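Local coordinates for putative exported protein (Burkholderia pseudomallei, PDB 4JGB) that is of unknown function but has a Rossmann-type NAD(P)H-binding fold, consistent with a possible NAD(P)-dependent oxidoreductase role, at residues A[7-12]-A[67-72]; A[106-111]-A[156-161]; A[152-157]-A[193-198]. All blocks are in the same frame, centred on the assembly; numbering follows the deposited sequence.

Contact 1: A[7-12]-A[67-72]; sequences KIALFG and DVVASA
Residues 7-12 and 67-72 pair as neighbouring parallel strands, strand 7-11 running between strands 31-36 and 68-71 in the middle of the main sheet. The short strand axes approach to 4.7 Å and diverge by 19°. Register is even from Ile8 with Val68 to Phe11 with Ser71. The backbone bonds alternate: Ala9 N gives to Val68 O, Ala70 N to Ala9 O, and Phe11 N to Ala70 O (2.9 Å). Asp67, just before strand 68-71, adds a side-chain bond. Its OD2 takes the N-H of Lys7 at 2.8 Å in an almost straight bond (172°) on the anti side, somewhat out of the carboxylate plane, while Lys7 O is gripped by both Asp67 N and Val68 N.

Ile8 and Val68 lie side by side, Ile8 CG1 against Val68 CB at 4.0 Å. On the same face, Leu10 sets CG opposite its own backbone N (chi1 177°), which carries CD1 across to Ala70 CB at 3.6 Å and Ala72 CB at 3.8 Å; helix 16-27 packs over this side. Phe11 and Val69 occupy the other face, the Val69 methyl CG2 lying at the Phe11 ring edge near CE2 (4.2 Å), and Leu90 of helix 83-97 touches both. Gly12, with positive phi, begins the GxxGxxG turn after the first strand, a hallmark of the Rossmann dinucleotide-binding fold.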
ATOM      1  N   LYS A   7     -16.565  -1.856  -2.431  1.00 16.88           N
ATOM      2  CA  LYS A   7     -16.328  -2.900  -1.442  1.00 16.45           C
ATOM      3  C   LYS A   7     -14.837  -3.156  -1.405  1.00 15.25           C
ATOM      4  O   LYS A   7     -14.294  -3.883  -2.274  1.00 14.92           O
ATOM      5  CB  LYS A   7     -17.016  -4.197  -1.824  1.00 17.64           C
ATOM      6  CG  LYS A   7     -18.536  -4.187  -1.752  1.00 19.74           C
ATOM      7  CD  LYS A   7     -18.984  -5.574  -2.171  1.00 21.38           C
ATOM      8  CE  LYS A   7     -20.276  -5.999  -1.539  1.00 23.26           C
ATOM      9  NZ  LYS A   7     -21.357  -5.558  -2.457  1.00 25.26           N
ATOM     10  N   ILE A   8     -14.184  -2.579  -0.396  1.00 14.15           N
ATOM     11  CA  ILE A   8     -12.728  -2.742  -0.205  1.00 13.41           C
ATOM     12  C   ILE A   8     -12.344  -3.731   0.912  1.00 13.50           C
ATOM     13  O   ILE A   8     -12.786  -3.594   2.070  1.00 13.84           O
ATOM     14  CB  ILE A   8     -12.076  -1.374   0.099  1.00 12.71           C
ATOM     15  CG1 ILE A   8     -12.304  -0.391  -1.071  1.00 12.95           C
ATOM     16  CG2 ILE A   8     -10.618  -1.560   0.463  1.00 12.01           C
ATOM     17  CD1 ILE A   8     -12.463   1.054  -0.616  1.00 12.87           C
ATOM     18  N   ALA A   9     -11.539  -4.737   0.561  1.00 14.07           N
ATOM     19  CA  ALA A   9     -10.997  -5.679   1.544  1.00 14.48           C
ATOM     20  C   ALA A   9      -9.574  -5.244   1.839  1.00 13.99           C
ATOM     21  O   ALA A   9      -8.821  -4.900   0.937  1.00 13.31           O
ATOM     22  CB  ALA A   9     -11.014  -7.108   1.018  1.00 15.09           C
ATOM     23  N   LEU A  10      -9.204  -5.263   3.110  1.00 14.55           N
ATOM     24  CA  LEU A  10      -7.969  -4.602   3.533  1.00 14.23           C
ATOM     25  C   LEU A  10      -7.249  -5.494   4.530  1.00 15.06           C
ATOM     26  O   LEU A  10      -7.852  -5.845   5.552  1.00 15.90           O
ATOM     27  CB  LEU A  10      -8.337  -3.238   4.170  1.00 14.53           C
ATOM     28  CG  LEU A  10      -7.134  -2.448   4.735  1.00 14.97           C
ATOM     29  CD1 LEU A  10      -6.251  -1.990   3.580  1.00 14.48           C
ATOM     30  CD2 LEU A  10      -7.564  -1.262   5.602  1.00 15.08           C
ATOM     31  N   PHE A  11      -6.011  -5.910   4.210  1.00 15.35           N
ATOM     32  CA  PHE A  11      -5.098  -6.569   5.156  1.00 16.26           C
ATOM     33  C   PHE A  11      -4.274  -5.510   5.913  1.00 16.51           C
ATOM     34  O   PHE A  11      -3.990  -4.453   5.370  1.00 16.09           O
ATOM     35  CB  PHE A  11      -4.152  -7.555   4.428  1.00 16.70           C
ATOM     36  CG  PHE A  11      -4.845  -8.790   3.908  1.00 17.12           C
ATOM     37  CD1 PHE A  11      -4.954  -9.944   4.701  1.00 18.01           C
ATOM     38  CD2 PHE A  11      -5.423  -8.794   2.639  1.00 17.22           C
ATOM     39  CE1 PHE A  11      -5.630 -11.078   4.228  1.00 18.85           C
ATOM     40  CE2 PHE A  11      -6.084  -9.927   2.146  1.00 17.76           C
ATOM     41  CZ  PHE A  11      -6.192 -11.071   2.946  1.00 18.49           C
ATOM     42  N   GLY A  12      -3.919  -5.792   7.163  1.00 17.05           N
ATOM     43  CA  GLY A  12      -3.111  -4.868   7.952  1.00 17.46           C
ATOM     44  C   GLY A  12      -3.884  -3.703   8.538  1.00 16.88           C
ATOM     45  O   GLY A  12      -3.281  -2.691   8.913  1.00 17.33           O
ATOM     46  N   ASP A  67     -14.641  -5.319  -4.625  1.00 17.44           N
ATOM     47  CA  ASP A  67     -14.178  -4.499  -5.773  1.00 17.81           C
ATOM     48  C   ASP A  67     -12.673  -4.319  -5.766  1.00 16.56           C
ATOM     49  O   ASP A  67     -12.042  -4.249  -6.828  1.00 17.32           O
ATOM     50  CB  ASP A  67     -14.845  -3.120  -5.794  1.00 17.81           C
ATOM     51  CG  ASP A  67     -16.326  -3.209  -5.887  1.00 19.40           C
ATOM     52  OD1 ASP A  67     -16.791  -3.885  -6.812  1.00 20.61           O
ATOM     53  OD2 ASP A  67     -17.017  -2.609  -5.037  1.00 19.70           O
ATOM     54  N   VAL A  68     -12.090  -4.236  -4.568  1.00 15.37           N
ATOM     55  CA  VAL A  68     -10.691  -3.833  -4.424  1.00 14.21           C
ATOM     56  C   VAL A  68     -10.060  -4.662  -3.306  1.00 14.06           C
ATOM     57  O   VAL A  68     -10.652  -4.851  -2.245  1.00 13.68           O
ATOM     58  CB  VAL A  68     -10.602  -2.322  -4.089  1.00 13.73           C
ATOM     59  CG1 VAL A  68      -9.170  -1.841  -3.758  1.00 13.39           C
ATOM     60  CG2 VAL A  68     -11.246  -1.497  -5.206  1.00 14.32           C
ATOM     61  N   VAL A  69      -8.847  -5.141  -3.519  1.00 14.18           N
ATOM     62  CA  VAL A  69      -8.113  -5.672  -2.369  1.00 14.21           C
ATOM     63  C   VAL A  69      -6.883  -4.789  -2.086  1.00 14.10           C
ATOM     64  O   VAL A  69      -6.123  -4.431  -3.005  1.00 14.35           O
ATOM     65  CB  VAL A  69      -7.795  -7.169  -2.544  1.00 14.85           C
ATOM     66  CG1 VAL A  69      -6.811  -7.364  -3.685  1.00 15.25           C
ATOM     67  CG2 VAL A  69      -7.212  -7.741  -1.272  1.00 15.38           C
ATOM     68  N   ALA A  70      -6.711  -4.392  -0.826  1.00 14.18           N
ATOM     69  CA  ALA A  70      -5.542  -3.569  -0.427  1.00 14.45           C
ATOM     70  C   ALA A  70      -4.725  -4.215   0.700  1.00 15.30           C
ATOM     71  O   ALA A  70      -5.272  -4.851   1.597  1.00 14.95           O
ATOM     72  CB  ALA A  70      -5.982  -2.135  -0.035  1.00 13.31           C
ATOM     73  N   SER A  71      -3.414  -4.039   0.659  1.00 16.84           N
ATOM     74  CA  SER A  71      -2.562  -4.493   1.748  1.00 19.14           C
ATOM     75  C   SER A  71      -1.856  -3.281   2.381  1.00 19.76           C
ATOM     76  O   SER A  71      -1.170  -2.519   1.689  1.00 20.90           O
ATOM     77  CB  SER A  71      -1.569  -5.550   1.231  1.00 20.26           C
ATOM     78  OG  SER A  71      -0.441  -5.682   2.086  1.00 23.36           O
ATOM     79  N   ALA A  72      -2.012  -3.131   3.692  1.00 20.56           N
ATOM     80  CA  ALA A  72      -1.608  -1.913   4.407  1.00 21.76           C
ATOM     81  C   ALA A  72      -0.612  -2.153   5.523  1.00 23.64           C
ATOM     82  O   ALA A  72      -0.452  -1.314   6.412  1.00 24.86           O
ATOM     83  CB  ALA A  72      -2.832  -1.214   4.974  1.00 21.85           C
TER

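Contact 2: A[106-111]-A[156-161]; sequences GGAGTL and PAALIA
Two peptide planes each receive an aliphatic carbon from the other segment. Pro156 CD sits over one face of the Gly106-Gly107 peptide, 3.4 Å from Gly106 O and 3.7 Å from Gly106 C. In return, Ala108 CB rests on a face of the Ala157-Ala158 peptide, 3.5 Å from Ala157 O, and also meets Ala158 CA. The same methyl reaches Pro156 O at 3.4 Å, obliquely to the Pro156-Ala157 peptide plane. Leu111 CD1 comes to that oxygen at 4.0 Å from the other side of the plane. Leu111 is directed there by a chi1 of -64°, with CG beside its own backbone N.

The loop that presents Ala108 is held by a short 3-10 turn, residues 108-110. Gly107 O accepts from Thr110 N at 3.0 Å and from Thr110 OG1 at 2.7 Å, the hydroxyl lying in the carbonyl plane, so the threonine closes its own turn with both backbone and side chain. Gly107 N gives a weak bond to Ser155 OG, and a second weak bond joins that OG to Thr110 OG1. On the other segment, strand 159-161 pairs with strand 185-187.

The touching residues lie in the connections that follow parallel strands 101-105 and 150-155, at the end of a Rossmann sheet where cofactor and substrate commonly lie. No hydrogen bond joins 106-111 to 156-161 directly, so they are fitted by shape, small residues letting methyl, methylene and peptide faces come close; polar links come from neighbouring Phe154 and Ser155 and, for Ala158 N, from Ser184 OG.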
ATOM      1  N   GLY A 106       3.788   0.388  -0.487  1.00 13.22           N
ATOM      2  CA  GLY A 106       5.150   0.142  -0.957  1.00 13.35           C
ATOM      3  C   GLY A 106       6.199   0.561   0.058  1.00 13.36           C
ATOM      4  O   GLY A 106       5.972   0.477   1.270  1.00 14.75           O
ATOM      5  N   GLY A 107       7.339   1.038  -0.424  1.00 13.02           N
ATOM      6  CA  GLY A 107       8.483   1.410   0.453  1.00 12.02           C
ATOM      7  C   GLY A 107       9.213   2.657  -0.071  1.00 11.73           C
ATOM      8  O   GLY A 107       9.571   2.730  -1.233  1.00 11.11           O
ATOM      9  N   ALA A 108       9.462   3.611   0.820  1.00 12.08           N
ATOM     10  CA  ALA A 108      10.161   4.855   0.507  1.00 12.31           C
ATOM     11  C   ALA A 108      11.554   4.600  -0.097  1.00 12.15           C
ATOM     12  O   ALA A 108      11.987   5.339  -0.965  1.00 12.28           O
ATOM     13  CB  ALA A 108      10.261   5.723   1.766  1.00 12.54           C
ATOM     14  N   GLY A 109      12.214   3.525   0.321  1.00 12.10           N
ATOM     15  CA  GLY A 109      13.518   3.153  -0.246  1.00 12.65           C
ATOM     16  C   GLY A 109      13.522   2.888  -1.757  1.00 12.82           C
ATOM     17  O   GLY A 109      14.559   3.048  -2.392  1.00 12.12           O
ATOM     18  N   THR A 110      12.349   2.510  -2.325  1.00 12.75           N
ATOM     19  CA  THR A 110      12.181   2.286  -3.771  1.00 13.35           C
ATOM     20  C   THR A 110      11.980   3.578  -4.575  1.00 13.86           C
ATOM     21  O   THR A 110      11.901   3.548  -5.814  1.00 14.04           O
ATOM     22  CB  THR A 110      10.950   1.395  -4.089  1.00 13.36           C
ATOM     23  OG1 THR A 110       9.734   2.129  -3.853  1.00 13.31           O
ATOM     24  CG2 THR A 110      10.921   0.195  -3.230  1.00 13.81           C
ATOM     25  N   LEU A 111      11.841   4.716  -3.895  1.00 14.13           N
ATOM     26  CA  LEU A 111      11.464   5.928  -4.616  1.00 14.29           C
ATOM     27  C   LEU A 111      12.629   6.311  -5.543  1.00 15.60           C
ATOM     28  O   LEU A 111      13.807   6.270  -5.153  1.00 16.07           O
ATOM     29  CB  LEU A 111      11.093   7.070  -3.660  1.00 13.69           C
ATOM     30  CG  LEU A 111       9.863   6.884  -2.743  1.00 12.98           C
ATOM     31  CD1 LEU A 111       9.753   8.060  -1.789  1.00 12.89           C
ATOM     32  CD2 LEU A 111       8.578   6.739  -3.562  1.00 12.63           C
ATOM     33  N   PRO A 156       4.925   5.088   0.781  1.00 11.01           N
ATOM     34  CA  PRO A 156       4.892   6.241   1.665  1.00 11.34           C
ATOM     35  C   PRO A 156       6.127   7.063   1.406  1.00 11.75           C
ATOM     36  O   PRO A 156       7.102   6.566   0.811  1.00 11.09           O
ATOM     37  CB  PRO A 156       5.055   5.630   3.098  1.00 11.48           C
ATOM     38  CG  PRO A 156       4.881   4.160   2.948  1.00 11.79           C
ATOM     39  CD  PRO A 156       5.191   3.828   1.501  1.00 11.27           C
ATOM     40  N   ALA A 157       6.077   8.310   1.857  1.00 12.58           N
ATOM     41  CA  ALA A 157       7.253   9.152   1.903  1.00 13.94           C
ATOM     42  C   ALA A 157       8.299   8.562   2.862  1.00 14.41           C
ATOM     43  O   ALA A 157       7.983   7.677   3.659  1.00 14.31           O
ATOM     44  CB  ALA A 157       6.842  10.546   2.354  1.00 14.07           C
ATOM     45  N   ALA A 158       9.522   9.107   2.834  1.00 15.72           N
ATOM     46  CA  ALA A 158      10.615   8.650   3.717  1.00 16.31           C
ATOM     47  C   ALA A 158      10.232   8.787   5.168  1.00 17.30           C
ATOM     48  O   ALA A 158      10.753   8.098   6.041  1.00 17.40           O
ATOM     49  CB  ALA A 158      11.899   9.430   3.449  1.00 16.65           C
ATOM     50  N   LEU A 159       9.337   9.714   5.446  1.00 17.67           N
ATOM     51  CA  LEU A 159       8.923   9.879   6.805  1.00 18.03           C
ATOM     52  C   LEU A 159       7.404   9.914   6.824  1.00 16.61           C
ATOM     53  O   LEU A 159       6.788  10.814   6.243  1.00 15.86           O
ATOM     54  CB  LEU A 159       9.522  11.177   7.356  1.00 19.84           C
ATOM     55  CG  LEU A 159       9.214  11.588   8.778  1.00 22.96           C
ATOM     56  CD1 LEU A 159      10.040  12.809   9.169  1.00 24.86           C
ATOM     57  CD2 LEU A 159       7.732  11.893   8.973  1.00 23.59           C
ATOM     58  N   ILE A 160       6.807   8.970   7.539  1.00 15.51           N
ATOM     59  CA  ILE A 160       5.350   8.926   7.645  1.00 14.79           C
ATOM     60  C   ILE A 160       4.961   8.615   9.083  1.00 15.21           C
ATOM     61  O   ILE A 160       5.389   7.613   9.642  1.00 15.45           O
ATOM     62  CB  ILE A 160       4.725   7.915   6.644  1.00 13.50           C
ATOM     63  CG1 ILE A 160       3.211   7.755   6.877  1.00 12.94           C
ATOM     64  CG2 ILE A 160       5.374   6.527   6.777  1.00 13.88           C
ATOM     65  CD1 ILE A 160       2.516   7.025   5.715  1.00 11.87           C
ATOM     66  N   ALA A 161       4.143   9.472   9.678  1.00 15.45           N
ATOM     67  CA  ALA A 161       3.703   9.271  11.058  1.00 16.28           C
ATOM     68  C   ALA A 161       2.358   9.982  11.237  1.00 16.80           C
ATOM     69  O   ALA A 161       2.022  10.838  10.426  1.00 16.44           O
ATOM     70  CB  ALA A 161       4.750   9.857  12.025  1.00 16.99           C
TER

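Contact 3: A[152-157]-A[193-198]; sequences TFFSPA and IAFVDE
Phe154 lies between strand 150-155 and helix 188-201, and its ring is met by three residues of the 193-198 segment. Ala194 CB touches CZ at 3.6 Å; Glu198 CB lies in the ring plane at the edge, 3.6 Å from CE2; Phe195 CA is over one face. The Phe154 and Phe195 side chains run past one another, pointing opposite ways, with Phe195 CD2 4.0 Å from Phe154 CB and the rings obliquely tilted, planes 39° and centroids 5.9 Å apart. A chi1 of -153°, CG roughly opposite the backbone N, sends the Phe154 ring out toward the helix. Tyr191 bonds through OH to Phe154 O and sets its ring nearly perpendicular to that of Phe154.

One turn farther along the helix, the Glu198 side chain bends at chi2, laying CG against Thr152 CG2 at 3.9 Å. The polar ends stay 3.5 Å apart, OG1 of Thr152 from OE2 of Glu198, and bond to other partners. Arg101 serves both, with NH2 in a salt bridge to Glu198 OE2 and NH1 bonded to Thr152 OG1; Phe204 does likewise, through its N and O respectively. With Arg203 N bonded to OE1, this network fixes the buried carboxylate and should favour its charged form. Helix 188-201 thus covers one face of the sheet, antiparallel to strand 150-155 (169°), the alpha/beta layer packing of a Rossmann-type fold.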
ATOM      1  N   THR A 152      -1.434  -1.087  -8.026  1.00 12.85           N
ATOM      2  CA  THR A 152      -0.706   0.141  -7.724  1.00 12.32           C
ATOM      3  C   THR A 152       0.218  -0.140  -6.542  1.00 11.47           C
ATOM      4  O   THR A 152      -0.205  -0.713  -5.532  1.00 11.48           O
ATOM      5  CB  THR A 152      -1.673   1.300  -7.368  1.00 12.44           C
ATOM      6  OG1 THR A 152      -2.311   1.743  -8.563  1.00 14.22           O
ATOM      7  CG2 THR A 152      -0.900   2.512  -6.781  1.00 11.64           C
ATOM      8  N   PHE A 153       1.483   0.244  -6.668  1.00 11.51           N
ATOM      9  CA  PHE A 153       2.441   0.016  -5.604  1.00 11.71           C
ATOM     10  C   PHE A 153       2.651   1.395  -4.997  1.00 11.84           C
ATOM     11  O   PHE A 153       3.344   2.228  -5.586  1.00 12.46           O
ATOM     12  CB  PHE A 153       3.702  -0.550  -6.233  1.00 12.50           C
ATOM     13  CG  PHE A 153       4.840  -0.798  -5.277  1.00 12.82           C
ATOM     14  CD1 PHE A 153       4.895  -1.967  -4.511  1.00 12.96           C
ATOM     15  CD2 PHE A 153       5.906   0.106  -5.201  1.00 13.13           C
ATOM     16  CE1 PHE A 153       5.983  -2.197  -3.667  1.00 13.83           C
ATOM     17  CE2 PHE A 153       6.983  -0.120  -4.343  1.00 13.47           C
ATOM     18  CZ  PHE A 153       7.022  -1.276  -3.579  1.00 13.48           C
ATOM     19  N   PHE A 154       1.997   1.656  -3.867  1.00 11.54           N
ATOM     20  CA  PHE A 154       1.852   3.011  -3.343  1.00 11.49           C
ATOM     21  C   PHE A 154       2.811   3.256  -2.178  1.00 11.53           C
ATOM     22  O   PHE A 154       2.436   3.000  -1.052  1.00 11.90           O
ATOM     23  CB  PHE A 154       0.388   3.295  -2.881  1.00 11.19           C
ATOM     24  CG  PHE A 154      -0.001   4.773  -2.957  1.00 11.74           C
ATOM     25  CD1 PHE A 154       0.734   5.748  -2.268  1.00 11.44           C
ATOM     26  CD2 PHE A 154      -1.075   5.187  -3.739  1.00 11.90           C
ATOM     27  CE1 PHE A 154       0.429   7.086  -2.380  1.00 12.10           C
ATOM     28  CE2 PHE A 154      -1.410   6.529  -3.835  1.00 12.70           C
ATOM     29  CZ  PHE A 154      -0.662   7.486  -3.152  1.00 12.93           C
ATOM     30  N   SER A 155       4.033   3.747  -2.442  1.00 11.66           N
ATOM     31  CA  SER A 155       5.036   3.962  -1.375  1.00 11.84           C
ATOM     32  C   SER A 155       4.784   5.206  -0.548  1.00 11.36           C
ATOM     33  O   SER A 155       4.468   6.256  -1.110  1.00 11.21           O
ATOM     34  CB  SER A 155       6.472   4.058  -1.935  1.00 12.57           C
ATOM     35  OG  SER A 155       6.787   2.875  -2.662  1.00 13.63           O
ATOM     36  N   PRO A 156       4.925   5.088   0.781  1.00 11.01           N
ATOM     37  CA  PRO A 156       4.892   6.241   1.665  1.00 11.34           C
ATOM     38  C   PRO A 156       6.127   7.063   1.406  1.00 11.75           C
ATOM     39  O   PRO A 156       7.102   6.566   0.811  1.00 11.09           O
ATOM     40  CB  PRO A 156       5.055   5.630   3.098  1.00 11.48           C
ATOM     41  CG  PRO A 156       4.881   4.160   2.948  1.00 11.79           C
ATOM     42  CD  PRO A 156       5.191   3.828   1.501  1.00 11.27           C
ATOM     43  N   ALA A 157       6.077   8.310   1.857  1.00 12.58           N
ATOM     44  CA  ALA A 157       7.253   9.152   1.903  1.00 13.94           C
ATOM     45  C   ALA A 157       8.299   8.562   2.862  1.00 14.41           C
ATOM     46  O   ALA A 157       7.983   7.677   3.659  1.00 14.31           O
ATOM     47  CB  ALA A 157       6.842  10.546   2.354  1.00 14.07           C
ATOM     48  N   ILE A 193      -5.555   9.613   2.779  1.00 10.18           N
ATOM     49  CA  ILE A 193      -6.303  10.366   1.740  1.00 10.22           C
ATOM     50  C   ILE A 193      -5.785   9.974   0.342  1.00  9.57           C
ATOM     51  O   ILE A 193      -6.561   9.567  -0.493  1.00  9.88           O
ATOM     52  CB  ILE A 193      -6.287  11.903   1.960  1.00 10.65           C
ATOM     53  CG1 ILE A 193      -6.999  12.240   3.298  1.00 11.25           C
ATOM     54  CG2 ILE A 193      -6.932  12.616   0.747  1.00 10.99           C
ATOM     55  CD1 ILE A 193      -7.102  13.694   3.707  1.00 12.05           C
ATOM     56  N   ALA A 194      -4.489  10.112   0.101  1.00  9.10           N
ATOM     57  CA  ALA A 194      -3.880   9.717  -1.176  1.00  9.02           C
ATOM     58  C   ALA A 194      -4.208   8.293  -1.634  1.00  8.76           C
ATOM     59  O   ALA A 194      -4.522   8.062  -2.821  1.00  8.84           O
ATOM     60  CB  ALA A 194      -2.367   9.931  -1.156  1.00  8.68           C
ATOM     61  N   PHE A 195      -4.149   7.352  -0.688  1.00  8.44           N
ATOM     62  CA  PHE A 195      -4.202   5.928  -0.977  1.00  8.32           C
ATOM     63  C   PHE A 195      -5.629   5.627  -1.421  1.00  8.71           C
ATOM     64  O   PHE A 195      -5.857   5.008  -2.482  1.00  8.53           O
ATOM     65  CB  PHE A 195      -3.812   5.131   0.296  1.00  8.07           C
ATOM     66  CG  PHE A 195      -3.660   3.640   0.095  1.00  7.94           C
ATOM     67  CD1 PHE A 195      -4.775   2.794   0.081  1.00  8.04           C
ATOM     68  CD2 PHE A 195      -2.392   3.063   0.020  1.00  7.62           C
ATOM     69  CE1 PHE A 195      -4.624   1.418  -0.037  1.00  7.98           C
ATOM     70  CE2 PHE A 195      -2.249   1.676  -0.107  1.00  7.66           C
ATOM     71  CZ  PHE A 195      -3.369   0.857  -0.116  1.00  7.65           C
ATOM     72  N   VAL A 196      -6.591   6.115  -0.636  1.00  9.29           N
ATOM     73  CA  VAL A 196      -8.008   5.903  -0.954  1.00  9.57           C
ATOM     74  C   VAL A 196      -8.434   6.714  -2.211  1.00 10.31           C
ATOM     75  O   VAL A 196      -9.270   6.246  -2.991  1.00 10.58           O
ATOM     76  CB  VAL A 196      -8.910   6.214   0.278  1.00  9.99           C
ATOM     77  CG1 VAL A 196     -10.378   6.155  -0.113  1.00 10.32           C
ATOM     78  CG2 VAL A 196      -8.634   5.252   1.454  1.00  9.67           C
ATOM     79  N   ASP A 197      -7.860   7.904  -2.430  1.00 10.75           N
ATOM     80  CA  ASP A 197      -8.137   8.667  -3.690  1.00 11.90           C
ATOM     81  C   ASP A 197      -7.694   7.789  -4.870  1.00 11.88           C
ATOM     82  O   ASP A 197      -8.353   7.734  -5.913  1.00 12.76           O
ATOM     83  CB  ASP A 197      -7.339   9.995  -3.795  1.00 11.89           C
ATOM     84  CG  ASP A 197      -7.883  11.126  -2.927  1.00 12.69           C
ATOM     85  OD1 ASP A 197      -9.015  11.084  -2.413  1.00 12.86           O
ATOM     86  OD2 ASP A 197      -7.137  12.110  -2.784  1.00 12.81           O
ATOM     87  N   GLU A 198      -6.579   7.096  -4.699  1.00 11.75           N
ATOM     88  CA  GLU A 198      -6.006   6.310  -5.791  1.00 11.76           C
ATOM     89  C   GLU A 198      -6.852   5.083  -6.081  1.00 11.74           C
ATOM     90  O   GLU A 198      -7.037   4.711  -7.240  1.00 12.05           O
ATOM     91  CB  GLU A 198      -4.527   5.936  -5.543  1.00 11.58           C
ATOM     92  CG  GLU A 198      -3.877   5.067  -6.647  1.00 11.90           C
ATOM     93  CD  GLU A 198      -4.121   5.573  -8.082  1.00 13.14           C
ATOM     94  OE1 GLU A 198      -4.392   6.788  -8.258  1.00 13.07           O
ATOM     95  OE2 GLU A 198      -4.026   4.756  -9.044  1.00 13.62           O
TER

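In the fold
From the N terminus, contact 1 comes first, closing the excursion through helix 16-27, strands 31-36 and 47-50 and helix 56-63 by bringing strand 68-71 beside strand 7-11. Contact 2 opens later, closing the path through helix 130-143 and strand 150-155 so that two connections meet beyond the sheet. Contact 3 closes the next excursion on helix 188-201. Contacts 2 and 3 share Pro156 and Ala157, so their loops (106-161 and 152-198) overlap at that stretch, neither enclosing the other. Gly106 N probably bonds to Phe154 O between them. Contact 3 also reaches contact 1, Phe195 CE1 packing on Ala70 CB, so helix 188-201 spans both regions of one sheet.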